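Local coordinates for 6-aminohexanoate-cyclic-dimer hydrolase (Arthrobacter sp., PDB 3A2Q), which hydrolyses one amide bond of the cyclic dimer of 6-aminohexanoic acid, a nylon-6 by-product, to give the linear dimer, at residues 100-105 with 232-237; 426-431 with 452-457; 322-327 with 333-338; 217-222 with 249-254. The protein carries 1 engineered substitution. One frame throughout, in Å; residues are numbered along the deposited sequence.

Overall arrangement
The four contacts are spread through one amidase-family chain and do not touch one another. Interactions 2 and 3 both approach the active-site region. In interaction 2 the side chain of Gln452 is about 11 Å from that of Ala174, the engineered position of the probable acyl-ester nucleophile, and the side chain of Phe428 is about 12 Å from a bound 6-aminohexanoic acid. Interaction 3, its centre 32 Å from that of interaction 2, also comes near the pocket, with the Ile324 side chain about 10 Å from a bound 6-aminohexanoic acid. Interactions 1 and 4 lie away from the annotated sites; their segments alternate along the chain. Centres of interactions 3 and 4 are 42 Å apart, across the middle of the molecule.

Interaction 1: 100-105 with 232-237; sequences DAYFVQ and HRPGDT
Tyr102, in the first turn of helix 102-110, lays one face of its ring against the side chain of Arg233, in the loop after helix 219-229. Ala101 just before it is the N-cap, and its carbonyl O accepts from Gln105 N. The Tyr102 ring leaves the helix with CG anti to the carbonyl carbon (chi1 -70°), which brings it over the loop. There Arg233 CZ sits 4.1 Å from the ring centroid, a cation-pi contact offset toward the rim, with ring and guanidinium planes inclined by 36°. The arginine reaches this place by folding back at chi2 and chi3, so that CB and CG cover the CD1 side of the ring while NH1 comes within 3.5 Å of Tyr102 CB. At the far end of the ring, Tyr102 OH lies 3.9 Å from Pro234 CD. An alanine at Tyr102 is likely to leave the guanidinium without the ring that it lies on, and the bent arginine chain freer to swing. One turn on, Gln105 OE1 accepts from a water at 3.0 Å, and this water accepts in turn from Arg233 NH1 at 2.9 Å, bridging the two segments. The loop itself is shaped by a type II turn from Arg233 to Asp236, tightened where Arg233 N donates to Asp236 OD2 (2.8 Å), meeting it from above the carboxylate plane. Behind this surface contact, Phe103 stacks edge-to-face with His167, Val104 packs on Tyr69 and Leu71 of strand 68-72, and Tyr102 and Arg233 both touch Ser195 in a neighbouring loop.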
loop_
_atom_site.group_PDB
_atom_site.type_symbol
_atom_site.label_atom_id
_atom_site.label_comp_id
_atom_site.label_asym_id
_atom_site.label_seq_id
_atom_site.Cartn_x
_atom_site.Cartn_y
_atom_site.Cartn_z
ATOM N N ASP A 100 8.980 19.138 -2.185
ATOM C CA ASP A 100 9.146 17.770 -1.699
ATOM C C ASP A 100 8.124 17.535 -0.589
ATOM O O ASP A 100 7.906 18.404 0.257
ATOM C CB ASP A 100 10.537 17.542 -1.087
ATOM C CG ASP A 100 11.628 17.360 -2.124
ATOM O OD1 ASP A 100 11.350 16.798 -3.203
ATOM O OD2 ASP A 100 12.778 17.760 -1.840
ATOM N N ALA A 101 7.493 16.368 -0.589
ATOM C CA ALA A 101 6.543 16.049 0.471
ATOM C C ALA A 101 7.410 15.720 1.678
ATOM O O ALA A 101 8.585 15.392 1.521
ATOM C CB ALA A 101 5.704 14.839 0.087
ATOM N N TYR A 102 6.851 15.816 2.880
ATOM C CA TYR A 102 7.622 15.502 4.076
ATOM C C TYR A 102 8.217 14.097 3.977
ATOM O O TYR A 102 9.361 13.874 4.362
ATOM C CB TYR A 102 6.735 15.601 5.320
ATOM C CG TYR A 102 6.313 17.009 5.683
ATOM C CD1 TYR A 102 5.007 17.277 6.095
ATOM C CD2 TYR A 102 7.223 18.071 5.645
ATOM C CE1 TYR A 102 4.614 18.561 6.461
ATOM C CE2 TYR A 102 6.837 19.365 6.013
ATOM C CZ TYR A 102 5.529 19.600 6.422
ATOM O OH TYR A 102 5.133 20.864 6.819
ATOM N N PHE A 103 7.433 13.151 3.463
ATOM C CA PHE A 103 7.890 11.771 3.314
ATOM C C PHE A 103 9.191 11.738 2.515
ATOM O O PHE A 103 10.158 11.092 2.916
ATOM C CB PHE A 103 6.835 10.928 2.576
ATOM C CG PHE A 103 7.167 9.454 2.503
ATOM C CD1 PHE A 103 6.699 8.574 3.472
ATOM C CD2 PHE A 103 7.956 8.953 1.472
ATOM C CE1 PHE A 103 7.011 7.212 3.418
ATOM C CE2 PHE A 103 8.275 7.597 1.408
ATOM C CZ PHE A 103 7.802 6.725 2.383
ATOM N N VAL A 104 9.198 12.432 1.379
ATOM C CA VAL A 104 10.373 12.477 0.513
ATOM C C VAL A 104 11.586 13.091 1.208
ATOM O O VAL A 104 12.697 12.591 1.071
ATOM C CB VAL A 104 10.068 13.255 -0.792
ATOM C CG1 VAL A 104 11.342 13.448 -1.603
ATOM C CG2 VAL A 104 9.047 12.488 -1.615
ATOM N N GLN A 105 11.375 14.165 1.961
ATOM C CA GLN A 105 12.479 14.813 2.668
ATOM C C GLN A 105 13.068 13.886 3.721
ATOM O O GLN A 105 14.288 13.797 3.870
ATOM C CB GLN A 105 12.006 16.102 3.340
ATOM C CG GLN A 105 11.408 17.119 2.389
ATOM C CD GLN A 105 11.053 18.415 3.090
ATOM O OE1 GLN A 105 10.461 18.406 4.169
ATOM N NE2 GLN A 105 11.404 19.537 2.475
ATOM N N HIS A 232 4.397 13.359 13.966
ATOM C CA HIS A 232 3.488 14.461 13.657
ATOM C C HIS A 232 4.198 15.637 12.992
ATOM O O HIS A 232 5.221 16.116 13.485
ATOM C CB HIS A 232 2.811 14.968 14.934
ATOM C CG HIS A 232 1.855 16.098 14.700
ATOM N ND1 HIS A 232 0.628 15.923 14.097
ATOM C CD2 HIS A 232 1.968 17.426 14.942
ATOM C CE1 HIS A 232 0.026 17.093 13.976
ATOM N NE2 HIS A 232 0.820 18.022 14.481
ATOM N N ARG A 233 3.641 16.109 11.878
ATOM C CA ARG A 233 4.201 17.251 11.161
ATOM C C ARG A 233 3.137 18.344 11.156
ATOM O O ARG A 233 1.954 18.067 11.351
ATOM C CB ARG A 233 4.566 16.887 9.709
ATOM C CG ARG A 233 5.528 15.699 9.545
ATOM C CD ARG A 233 6.788 15.822 10.399
ATOM N NE ARG A 233 7.616 16.986 10.076
ATOM C CZ ARG A 233 8.469 17.054 9.058
ATOM N NH1 ARG A 233 8.624 16.025 8.237
ATOM N NH2 ARG A 233 9.180 18.159 8.868
ATOM N N PRO A 234 3.543 19.600 10.933
ATOM C CA PRO A 234 2.592 20.717 10.912
ATOM C C PRO A 234 1.402 20.512 9.976
ATOM O O PRO A 234 1.568 20.249 8.781
ATOM C CB PRO A 234 3.459 21.904 10.490
ATOM C CG PRO A 234 4.819 21.533 10.989
ATOM C CD PRO A 234 4.913 20.069 10.658
ATOM N N GLY A 235 0.200 20.630 10.529
ATOM C CA GLY A 235 -0.994 20.475 9.721
ATOM C C GLY A 235 -1.571 19.074 9.660
ATOM O O GLY A 235 -2.731 18.908 9.280
ATOM N N ASP A 236 -0.784 18.064 10.022
ATOM C CA ASP A 236 -1.288 16.692 9.995
ATOM C C ASP A 236 -2.594 16.616 10.767
ATOM O O ASP A 236 -2.674 17.042 11.913
ATOM C CB ASP A 236 -0.289 15.715 10.619
ATOM C CG ASP A 236 0.861 15.390 9.698
ATOM O OD1 ASP A 236 0.789 15.736 8.501
ATOM O OD2 ASP A 236 1.833 14.776 10.181
ATOM N N THR A 237 -3.619 16.059 10.136
ATOM C CA THR A 237 -4.919 15.953 10.772
ATOM C C THR A 237 -4.945 14.896 11.858
ATOM O O THR A 237 -5.441 15.123 12.960
ATOM C CB THR A 237 -6.007 15.591 9.750
ATOM O OG1 THR A 237 -6.079 16.611 8.749
ATOM C CG2 THR A 237 -7.353 15.446 10.443
HETATM O O HOH W 1 10.875 16.663 6.579
#

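Interaction 2: 426-431 with 452-457; sequences VPFNVS and QIVAAY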
loop_
_atom_site.group_PDB
_atom_site.type_symbol
_atom_site.label_atom_id
_atom_site.label_comp_id
_atom_site.label_asym_id
_atom_site.label_seq_id
_atom_site.Cartn_x
_atom_site.Cartn_y
_atom_site.Cartn_z
ATOM N N VAL A 426 -10.228 -3.111 3.527
ATOM C CA VAL A 426 -10.906 -1.839 3.762
ATOM C C VAL A 426 -11.444 -1.584 5.181
ATOM O O VAL A 426 -11.461 -0.439 5.635
ATOM C CB VAL A 426 -12.036 -1.618 2.711
ATOM C CG1 VAL A 426 -13.219 -2.504 3.001
ATOM C CG2 VAL A 426 -12.440 -0.159 2.688
ATOM N N PRO A 427 -11.869 -2.633 5.910
ATOM C CA PRO A 427 -12.371 -2.341 7.258
ATOM C C PRO A 427 -11.339 -1.639 8.142
ATOM O O PRO A 427 -11.692 -0.849 9.013
ATOM C CB PRO A 427 -12.732 -3.723 7.806
ATOM C CG PRO A 427 -13.004 -4.532 6.590
ATOM C CD PRO A 427 -11.934 -4.078 5.632
ATOM N N PHE A 428 -10.061 -1.923 7.912
ATOM C CA PHE A 428 -9.008 -1.339 8.729
ATOM C C PHE A 428 -8.562 0.047 8.299
ATOM O O PHE A 428 -7.836 0.722 9.029
ATOM C CB PHE A 428 -7.870 -2.350 8.822
ATOM C CG PHE A 428 -8.359 -3.700 9.249
ATOM C CD1 PHE A 428 -8.898 -3.871 10.526
ATOM C CD2 PHE A 428 -8.473 -4.738 8.331
ATOM C CE1 PHE A 428 -9.555 -5.047 10.877
ATOM C CE2 PHE A 428 -9.130 -5.921 8.673
ATOM C CZ PHE A 428 -9.675 -6.075 9.949
ATOM N N ASN A 429 -8.997 0.474 7.116
ATOM C CA ASN A 429 -8.711 1.833 6.679
ATOM C C ASN A 429 -9.721 2.653 7.470
ATOM O O ASN A 429 -9.444 3.771 7.885
ATOM C CB ASN A 429 -9.002 2.040 5.189
ATOM C CG ASN A 429 -7.979 1.391 4.307
ATOM O OD1 ASN A 429 -8.144 0.248 3.888
ATOM N ND2 ASN A 429 -6.897 2.112 4.030
ATOM N N VAL A 430 -10.908 2.085 7.675
ATOM C CA VAL A 430 -11.938 2.792 8.430
ATOM C C VAL A 430 -11.601 2.866 9.916
ATOM O O VAL A 430 -11.775 3.911 10.531
ATOM C CB VAL A 430 -13.325 2.146 8.251
ATOM C CG1 VAL A 430 -14.343 2.835 9.154
ATOM C CG2 VAL A 430 -13.756 2.266 6.796
ATOM N N SER A 431 -11.109 1.772 10.497
ATOM C CA SER A 431 -10.768 1.783 11.918
ATOM C C SER A 431 -9.436 2.479 12.180
ATOM O O SER A 431 -9.202 2.980 13.278
ATOM C CB SER A 431 -10.705 0.356 12.477
ATOM O OG SER A 431 -9.566 -0.320 11.985
ATOM N N GLN A 452 -2.689 -11.483 6.298
ATOM C CA GLN A 452 -2.807 -10.197 6.978
ATOM C C GLN A 452 -2.885 -10.324 8.495
ATOM O O GLN A 452 -3.541 -11.222 9.025
ATOM C CB GLN A 452 -4.051 -9.451 6.461
ATOM C CG GLN A 452 -4.118 -7.980 6.886
ATOM C CD GLN A 452 -5.324 -7.221 6.336
ATOM O OE1 GLN A 452 -5.340 -5.992 6.342
ATOM N NE2 GLN A 452 -6.341 -7.951 5.873
ATOM N N ILE A 453 -2.211 -9.410 9.183
ATOM C CA ILE A 453 -2.219 -9.386 10.641
ATOM C C ILE A 453 -2.625 -7.966 11.029
ATOM O O ILE A 453 -2.090 -6.999 10.486
ATOM C CB ILE A 453 -0.816 -9.664 11.232
ATOM C CG1 ILE A 453 -0.150 -10.832 10.502
ATOM C CG2 ILE A 453 -0.939 -9.970 12.714
ATOM C CD1 ILE A 453 -0.921 -12.112 10.557
ATOM N N VAL A 454 -3.569 -7.849 11.958
ATOM C CA VAL A 454 -4.058 -6.548 12.410
ATOM C C VAL A 454 -3.919 -6.426 13.930
ATOM O O VAL A 454 -4.391 -7.290 14.662
ATOM C CB VAL A 454 -5.555 -6.368 12.072
ATOM C CG1 VAL A 454 -5.989 -4.940 12.390
ATOM C CG2 VAL A 454 -5.811 -6.709 10.601
ATOM N N ALA A 455 -3.293 -5.347 14.387
ATOM C CA ALA A 455 -3.110 -5.108 15.817
ATOM C C ALA A 455 -3.956 -3.918 16.264
ATOM O O ALA A 455 -4.566 -3.235 15.441
ATOM C CB ALA A 455 -1.639 -4.852 16.122
ATOM N N ALA A 456 -3.997 -3.669 17.569
ATOM C CA ALA A 456 -4.776 -2.553 18.091
ATOM C C ALA A 456 -4.202 -1.219 17.611
ATOM O O ALA A 456 -3.027 -1.131 17.257
ATOM C CB ALA A 456 -4.802 -2.599 19.621
ATOM N N TYR A 457 -5.046 -0.192 17.595
ATOM C CA TYR A 457 -4.653 1.157 17.175
ATOM C C TYR A 457 -3.317 1.555 17.810
ATOM O O TYR A 457 -3.174 1.529 19.037
ATOM C CB TYR A 457 -5.727 2.157 17.610
ATOM C CG TYR A 457 -5.691 3.497 16.906
ATOM C CD1 TYR A 457 -6.366 3.691 15.702
ATOM C CD2 TYR A 457 -4.992 4.574 17.448
ATOM C CE1 TYR A 457 -6.348 4.928 15.055
ATOM C CE2 TYR A 457 -4.964 5.812 16.812
ATOM C CZ TYR A 457 -5.644 5.982 15.615
ATOM O OH TYR A 457 -5.606 7.201 14.974
#
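Phe428, on the short helix 427-431, presses the face of its ring onto Val454 of strand 448-455. Val454 CG2 stands 3.8 Å from the centroid of the Phe428 ring and only 6° off its normal, an almost perfectly centred CH-pi contact. The other methyl reaches the rim, with Val454 CG1 3.6 Å from Phe428 CD1. Both methyls can meet the ring because CG1 is anti to the backbone N (chi1 -173°) and CG2 is anti to the carbonyl carbon. Pro427 CB covers the opposite face of the ring, centred 4.2 Å above its plane, so the phenyl is sandwiched between its own helix and the strand. A leucine in place of Phe428 would probably leave the Val454 methyls without the flat surface they rest on and open a gap beside Pro427. The pair joins a helix to the large mixed sheet of the amidase fold, in which strand 448-455 runs antiparallel to both 435-442 and 383-387; Leu384 of the latter also touches Phe428. Beside this apolar centre, the extended Gln452 side chain brings OE1 to 3.9 Å from Phe428 CD2, with its amide nearly perpendicular to the ring. The amide's polar partners are Arg176, which donates to OE1, and the carbonyl of Phe424, which accepts from NE2. Packing is sparser at the partly exposed end, where the Tyr457 ring turns an edge toward the helix and Ser431 O lies 3.8 Å from Tyr457 CD1. Ser431 OG is bonded instead to Gln433, while Tyr457 also touches Glu374 of helix 356-378.

Interaction 3: 322-327 with 333-338; sequences REIERN and RPLTED
Leu335 packs against Ile324 and Asn327 in a small buried apolar contact, made where the chain leaves the C-terminal end of the long helix 308-331 and doubles back along its side. This is a helix and its following loop meeting across a short connection, ahead of helix 342-352, on the periphery of the amidase fold. Leu335 does most of the touching. Its CG lies anti to the carbonyl carbon (chi1 -64°), which carries the isobutyl group over the helix; Leu335 CB is 3.8 Å from Ile324 CG2, and Leu335 CD1 4.0 Å from Asn327 CB. The same CD1 rests on the backbone, close to Ile324 O. Ile324 meets the leucine with its CG2 branch, and its side chain also touches Val348 of helix 342-352 and Met123, a residue of the ligand pocket. The polar part of Asn327 is turned away from Leu335 toward its own helix: ND2 donates to Glu323 O at 3.1 Å, from the face of that carbonyl opposite to the one used by Asn327 N. One carbonyl thus takes two donors, and the ND2 bond should restrain the rotation of the Asn327 amide. On the same turn, Arg326 grips Glu323 side-on, with NE and NH2 both directed at OE2 in a salt bridge. In the loop, Thr336 N is bonded to Asp339, whose carboxylate also forms a salt bridge with Arg333. A water ties the two backbones together beside the leucine, donating to Ile324 O at 2.9 Å and accepting from Leu335 N at 2.6 Å.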
loop_
_atom_site.group_PDB
_atom_site.type_symbol
_atom_site.label_atom_id
_atom_site.label_comp_id
_atom_site.label_asym_id
_atom_site.label_seq_id
_atom_site.Cartn_x
_atom_site.Cartn_y
_atom_site.Cartn_z
ATOM N N ARG A 322 -13.216 16.512 -6.229
ATOM C CA ARG A 322 -12.421 17.659 -5.811
ATOM C C ARG A 322 -10.958 17.506 -6.203
ATOM O O ARG A 322 -10.243 18.495 -6.355
ATOM C CB ARG A 322 -12.551 17.873 -4.296
ATOM C CG ARG A 322 -13.957 18.251 -3.849
ATOM C CD ARG A 322 -13.984 18.710 -2.392
ATOM N NE ARG A 322 -13.170 19.907 -2.197
ATOM C CZ ARG A 322 -12.085 19.957 -1.429
ATOM N NH1 ARG A 322 -11.680 18.879 -0.772
ATOM N NH2 ARG A 322 -11.401 21.087 -1.321
ATOM N N GLU A 323 -10.515 16.265 -6.376
ATOM C CA GLU A 323 -9.136 15.999 -6.764
ATOM C C GLU A 323 -8.953 16.374 -8.235
ATOM O O GLU A 323 -7.901 16.863 -8.639
ATOM C CB GLU A 323 -8.812 14.524 -6.557
ATOM C CG GLU A 323 -7.336 14.201 -6.630
ATOM C CD GLU A 323 -6.512 14.988 -5.623
ATOM O OE1 GLU A 323 -7.079 15.476 -4.620
ATOM O OE2 GLU A 323 -5.292 15.108 -5.835
ATOM N N ILE A 324 -9.990 16.131 -9.030
ATOM C CA ILE A 324 -9.957 16.473 -10.450
ATOM C C ILE A 324 -9.823 17.994 -10.530
ATOM O O ILE A 324 -9.105 18.537 -11.372
ATOM C CB ILE A 324 -11.263 16.042 -11.149
ATOM C CG1 ILE A 324 -11.324 14.515 -11.231
ATOM C CG2 ILE A 324 -11.346 16.677 -12.538
ATOM C CD1 ILE A 324 -12.619 13.982 -11.809
ATOM N N GLU A 325 -10.523 18.669 -9.627
ATOM C CA GLU A 325 -10.499 20.121 -9.552
ATOM C C GLU A 325 -9.119 20.616 -9.124
ATOM O O GLU A 325 -8.581 21.556 -9.702
ATOM C CB GLU A 325 -11.577 20.599 -8.570
ATOM C CG GLU A 325 -11.412 22.028 -8.083
ATOM C CD GLU A 325 -12.625 22.511 -7.316
ATOM O OE1 GLU A 325 -13.189 21.716 -6.531
ATOM O OE2 GLU A 325 -13.012 23.687 -7.493
ATOM N N ARG A 326 -8.540 19.973 -8.117
ATOM C CA ARG A 326 -7.225 20.364 -7.622
ATOM C C ARG A 326 -6.140 20.226 -8.684
ATOM O O ARG A 326 -5.254 21.076 -8.800
ATOM C CB ARG A 326 -6.844 19.525 -6.397
ATOM C CG ARG A 326 -5.587 20.021 -5.694
ATOM C CD ARG A 326 -5.180 19.132 -4.518
ATOM N NE ARG A 326 -4.647 17.846 -4.952
ATOM C CZ ARG A 326 -3.442 17.659 -5.472
ATOM N NH1 ARG A 326 -2.613 18.674 -5.631
ATOM N NH2 ARG A 326 -3.072 16.443 -5.831
ATOM N N ASN A 327 -6.195 19.140 -9.444
ATOM C CA ASN A 327 -5.206 18.923 -10.489
ATOM C C ASN A 327 -5.392 19.940 -11.612
ATOM O O ASN A 327 -4.423 20.399 -12.208
ATOM C CB ASN A 327 -5.294 17.483 -11.008
ATOM C CG ASN A 327 -4.440 16.527 -10.195
ATOM O OD1 ASN A 327 -3.222 16.477 -10.359
ATOM N ND2 ASN A 327 -5.074 15.778 -9.299
ATOM N N ARG A 333 -5.988 25.119 -15.855
ATOM C CA ARG A 333 -7.219 24.965 -16.621
ATOM C C ARG A 333 -8.061 23.830 -16.064
ATOM O O ARG A 333 -7.528 22.821 -15.602
ATOM C CB ARG A 333 -6.909 24.676 -18.093
ATOM C CG ARG A 333 -6.371 23.279 -18.351
ATOM C CD ARG A 333 -6.088 23.043 -19.827
ATOM N NE ARG A 333 -5.649 21.674 -20.082
ATOM C CZ ARG A 333 -6.433 20.606 -19.984
ATOM N NH1 ARG A 333 -7.707 20.739 -19.641
ATOM N NH2 ARG A 333 -5.941 19.399 -20.222
ATOM N N PRO A 334 -9.393 23.980 -16.099
ATOM C CA PRO A 334 -10.286 22.935 -15.590
ATOM C C PRO A 334 -10.103 21.661 -16.405
ATOM O O PRO A 334 -9.769 21.720 -17.590
ATOM C CB PRO A 334 -11.680 23.536 -15.782
ATOM C CG PRO A 334 -11.429 25.022 -15.805
ATOM C CD PRO A 334 -10.160 25.134 -16.594
ATOM N N LEU A 335 -10.304 20.510 -15.771
ATOM C CA LEU A 335 -10.178 19.240 -16.468
ATOM C C LEU A 335 -11.562 18.859 -16.969
ATOM O O LEU A 335 -12.567 19.154 -16.321
ATOM C CB LEU A 335 -9.633 18.158 -15.528
ATOM C CG LEU A 335 -8.210 18.378 -15.007
ATOM C CD1 LEU A 335 -7.807 17.222 -14.105
ATOM C CD2 LEU A 335 -7.244 18.495 -16.176
ATOM N N THR A 336 -11.613 18.215 -18.128
ATOM C CA THR A 336 -12.883 17.813 -18.713
ATOM C C THR A 336 -12.987 16.302 -18.830
ATOM O O THR A 336 -12.026 15.577 -18.576
ATOM C CB THR A 336 -13.060 18.404 -20.119
ATOM O OG1 THR A 336 -12.148 17.764 -21.021
ATOM C CG2 THR A 336 -12.778 19.898 -20.102
ATOM N N GLU A 337 -14.164 15.842 -19.235
ATOM C CA GLU A 337 -14.428 14.422 -19.397
ATOM C C GLU A 337 -13.429 13.771 -20.347
ATOM O O GLU A 337 -13.387 12.549 -20.467
ATOM C CB GLU A 337 -15.853 14.223 -19.918
ATOM C CG GLU A 337 -16.283 12.773 -20.043
ATOM C CD GLU A 337 -17.749 12.634 -20.398
ATOM O OE1 GLU A 337 -18.242 11.488 -20.457
ATOM O OE2 GLU A 337 -18.410 13.671 -20.616
ATOM N N ASP A 338 -12.616 14.590 -21.007
ATOM C CA ASP A 338 -11.627 14.081 -21.951
ATOM C C ASP A 338 -10.231 13.980 -21.346
ATOM O O ASP A 338 -9.312 13.439 -21.967
ATOM C CB ASP A 338 -11.579 14.977 -23.194
ATOM C CG ASP A 338 -12.927 15.083 -23.889
ATOM O OD1 ASP A 338 -13.501 14.028 -24.239
ATOM O OD2 ASP A 338 -13.410 16.221 -24.084
HETATM O O HOH W 2 -10.328 20.475 -13.125
#

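Interaction 4: 217-222 with 249-254; sequences RSVRDI and QGISEN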
loop_
_atom_site.group_PDB
_atom_site.type_symbol
_atom_site.label_atom_id
_atom_site.label_comp_id
_atom_site.label_asym_id
_atom_site.label_seq_id
_atom_site.Cartn_x
_atom_site.Cartn_y
_atom_site.Cartn_z
ATOM N N ARG A 217 10.825 -6.334 1.634
ATOM C CA ARG A 217 10.839 -7.788 1.573
ATOM C C ARG A 217 11.202 -8.413 2.924
ATOM O O ARG A 217 11.242 -9.636 3.064
ATOM C CB ARG A 217 11.798 -8.278 0.478
ATOM C CG ARG A 217 11.331 -7.951 -0.942
ATOM C CD ARG A 217 12.122 -8.741 -1.976
ATOM N NE ARG A 217 13.550 -8.458 -1.888
ATOM C CZ ARG A 217 14.144 -7.397 -2.425
ATOM N NH1 ARG A 217 13.444 -6.503 -3.110
ATOM N NH2 ARG A 217 15.444 -7.221 -2.256
ATOM N N SER A 218 11.464 -7.573 3.921
ATOM C CA SER A 218 11.787 -8.073 5.254
ATOM C C SER A 218 11.063 -7.238 6.303
ATOM O O SER A 218 10.767 -6.065 6.081
ATOM C CB SER A 218 13.295 -8.017 5.517
ATOM O OG SER A 218 13.745 -6.679 5.630
ATOM N N VAL A 219 10.791 -7.841 7.452
ATOM C CA VAL A 219 10.099 -7.126 8.511
ATOM C C VAL A 219 11.001 -6.057 9.130
ATOM O O VAL A 219 10.524 -5.001 9.554
ATOM C CB VAL A 219 9.599 -8.099 9.602
ATOM C CG1 VAL A 219 8.893 -7.328 10.715
ATOM C CG2 VAL A 219 8.638 -9.113 8.984
ATOM N N ARG A 220 12.308 -6.308 9.158
ATOM C CA ARG A 220 13.208 -5.325 9.744
ATOM C C ARG A 220 13.265 -4.064 8.889
ATOM O O ARG A 220 13.424 -2.960 9.410
ATOM C CB ARG A 220 14.608 -5.917 9.948
ATOM C CG ARG A 220 15.389 -6.221 8.681
ATOM C CD ARG A 220 16.747 -6.815 9.042
ATOM N NE ARG A 220 17.616 -6.978 7.881
ATOM C CZ ARG A 220 18.871 -7.416 7.944
ATOM N NH1 ARG A 220 19.404 -7.738 9.116
ATOM N NH2 ARG A 220 19.598 -7.522 6.839
ATOM N N ASP A 221 13.127 -4.223 7.575
ATOM C CA ASP A 221 13.140 -3.076 6.673
ATOM C C ASP A 221 11.934 -2.175 6.954
ATOM O O ASP A 221 12.042 -0.953 6.904
ATOM C CB ASP A 221 13.097 -3.535 5.216
ATOM C CG ASP A 221 14.482 -3.681 4.601
ATOM O OD1 ASP A 221 15.488 -3.618 5.339
ATOM O OD2 ASP A 221 14.559 -3.869 3.369
ATOM N N ILE A 222 10.786 -2.782 7.240
ATOM C CA ILE A 222 9.579 -2.014 7.535
ATOM C C ILE A 222 9.773 -1.238 8.835
ATOM O O ILE A 222 9.461 -0.052 8.916
ATOM C CB ILE A 222 8.338 -2.940 7.658
ATOM C CG1 ILE A 222 8.028 -3.571 6.295
ATOM C CG2 ILE A 222 7.130 -2.152 8.155
ATOM C CD1 ILE A 222 7.640 -2.563 5.222
ATOM N N GLN A 249 14.420 -1.378 17.030
ATOM C CA GLN A 249 14.891 -1.969 18.279
ATOM C C GLN A 249 13.878 -2.916 18.922
ATOM O O GLN A 249 14.243 -3.978 19.426
ATOM C CB GLN A 249 15.236 -0.866 19.287
ATOM C CG GLN A 249 16.453 -0.028 18.936
ATOM C CD GLN A 249 16.710 1.073 19.954
ATOM O OE1 GLN A 249 16.689 0.834 21.165
ATOM N NE2 GLN A 249 16.959 2.284 19.467
ATOM N N GLY A 250 12.608 -2.527 18.905
ATOM C CA GLY A 250 11.573 -3.341 19.518
ATOM C C GLY A 250 11.154 -4.593 18.772
ATOM O O GLY A 250 10.590 -5.515 19.368
ATOM N N ILE A 251 11.429 -4.633 17.473
ATOM C CA ILE A 251 11.061 -5.773 16.638
ATOM C C ILE A 251 11.560 -7.122 17.165
ATOM O O ILE A 251 10.938 -8.160 16.918
ATOM C CB ILE A 251 11.571 -5.566 15.189
ATOM C CG1 ILE A 251 11.232 -6.781 14.329
ATOM C CG2 ILE A 251 13.068 -5.307 15.198
ATOM C CD1 ILE A 251 11.732 -6.672 12.906
ATOM N N SER A 252 12.666 -7.114 17.903
ATOM C CA SER A 252 13.224 -8.356 18.431
ATOM C C SER A 252 12.745 -8.720 19.835
ATOM O O SER A 252 13.095 -9.776 20.363
ATOM C CB SER A 252 14.753 -8.293 18.409
ATOM O OG SER A 252 15.229 -7.127 19.055
ATOM N N GLU A 253 11.947 -7.851 20.439
ATOM C CA GLU A 253 11.437 -8.111 21.778
ATOM C C GLU A 253 10.355 -9.185 21.751
ATOM O O GLU A 253 9.570 -9.267 20.802
ATOM C CB GLU A 253 10.889 -6.820 22.388
ATOM C CG GLU A 253 11.973 -5.828 22.773
ATOM C CD GLU A 253 11.418 -4.469 23.148
ATOM O OE1 GLU A 253 10.481 -4.411 23.973
ATOM O OE2 GLU A 253 11.924 -3.457 22.620
ATOM N N ASN A 254 10.326 -10.013 22.791
ATOM C CA ASN A 254 9.344 -11.084 22.885
ATOM C C ASN A 254 8.040 -10.524 23.440
ATOM O O ASN A 254 7.981 -10.085 24.584
ATOM C CB ASN A 254 9.862 -12.198 23.797
ATOM C CG ASN A 254 9.028 -13.461 23.705
ATOM O OD1 ASN A 254 7.818 -13.441 23.932
ATOM N ND2 ASN A 254 9.674 -14.572 23.372
#
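The CD1 methyl of Ile251, in the 249-254 segment, carries this contact and enters the angle between Val219 and Arg220 at the start of helix 219-229. Ile251 is fully stretched, with CG1 anti to the backbone N (chi1 178°) and CD1 anti again beyond it, which gives the chain its longest reach. Val219 answers with one branch: CG1, also anti to its backbone N, lies 3.6 Å from Ile251 CD1. Arg220 is met near its root, CA being 3.7 Å and CB 4.2 Å from the same Ile251 CD1. From there the arginine takes the less common first torsion (chi1 68°), CG standing between the backbone N and the carbonyl carbon, and runs straight away from the isoleucine to a salt bridge with Asp9. The helix start is capped by Ser218, whose OG accepts from Asp221 N at 3.2 Å. Val219 and Ile251 both also touch helix 460-473, at Ala467 and Ala468 respectively, while the type I turn from Gly250 to Glu253 bends the chain away. Between the two segments the meeting is wholly van der Waals, so it depends on the fit of one methyl, while the charged end of Arg220 is engaged outside the contact, in the salt bridge with Asp9.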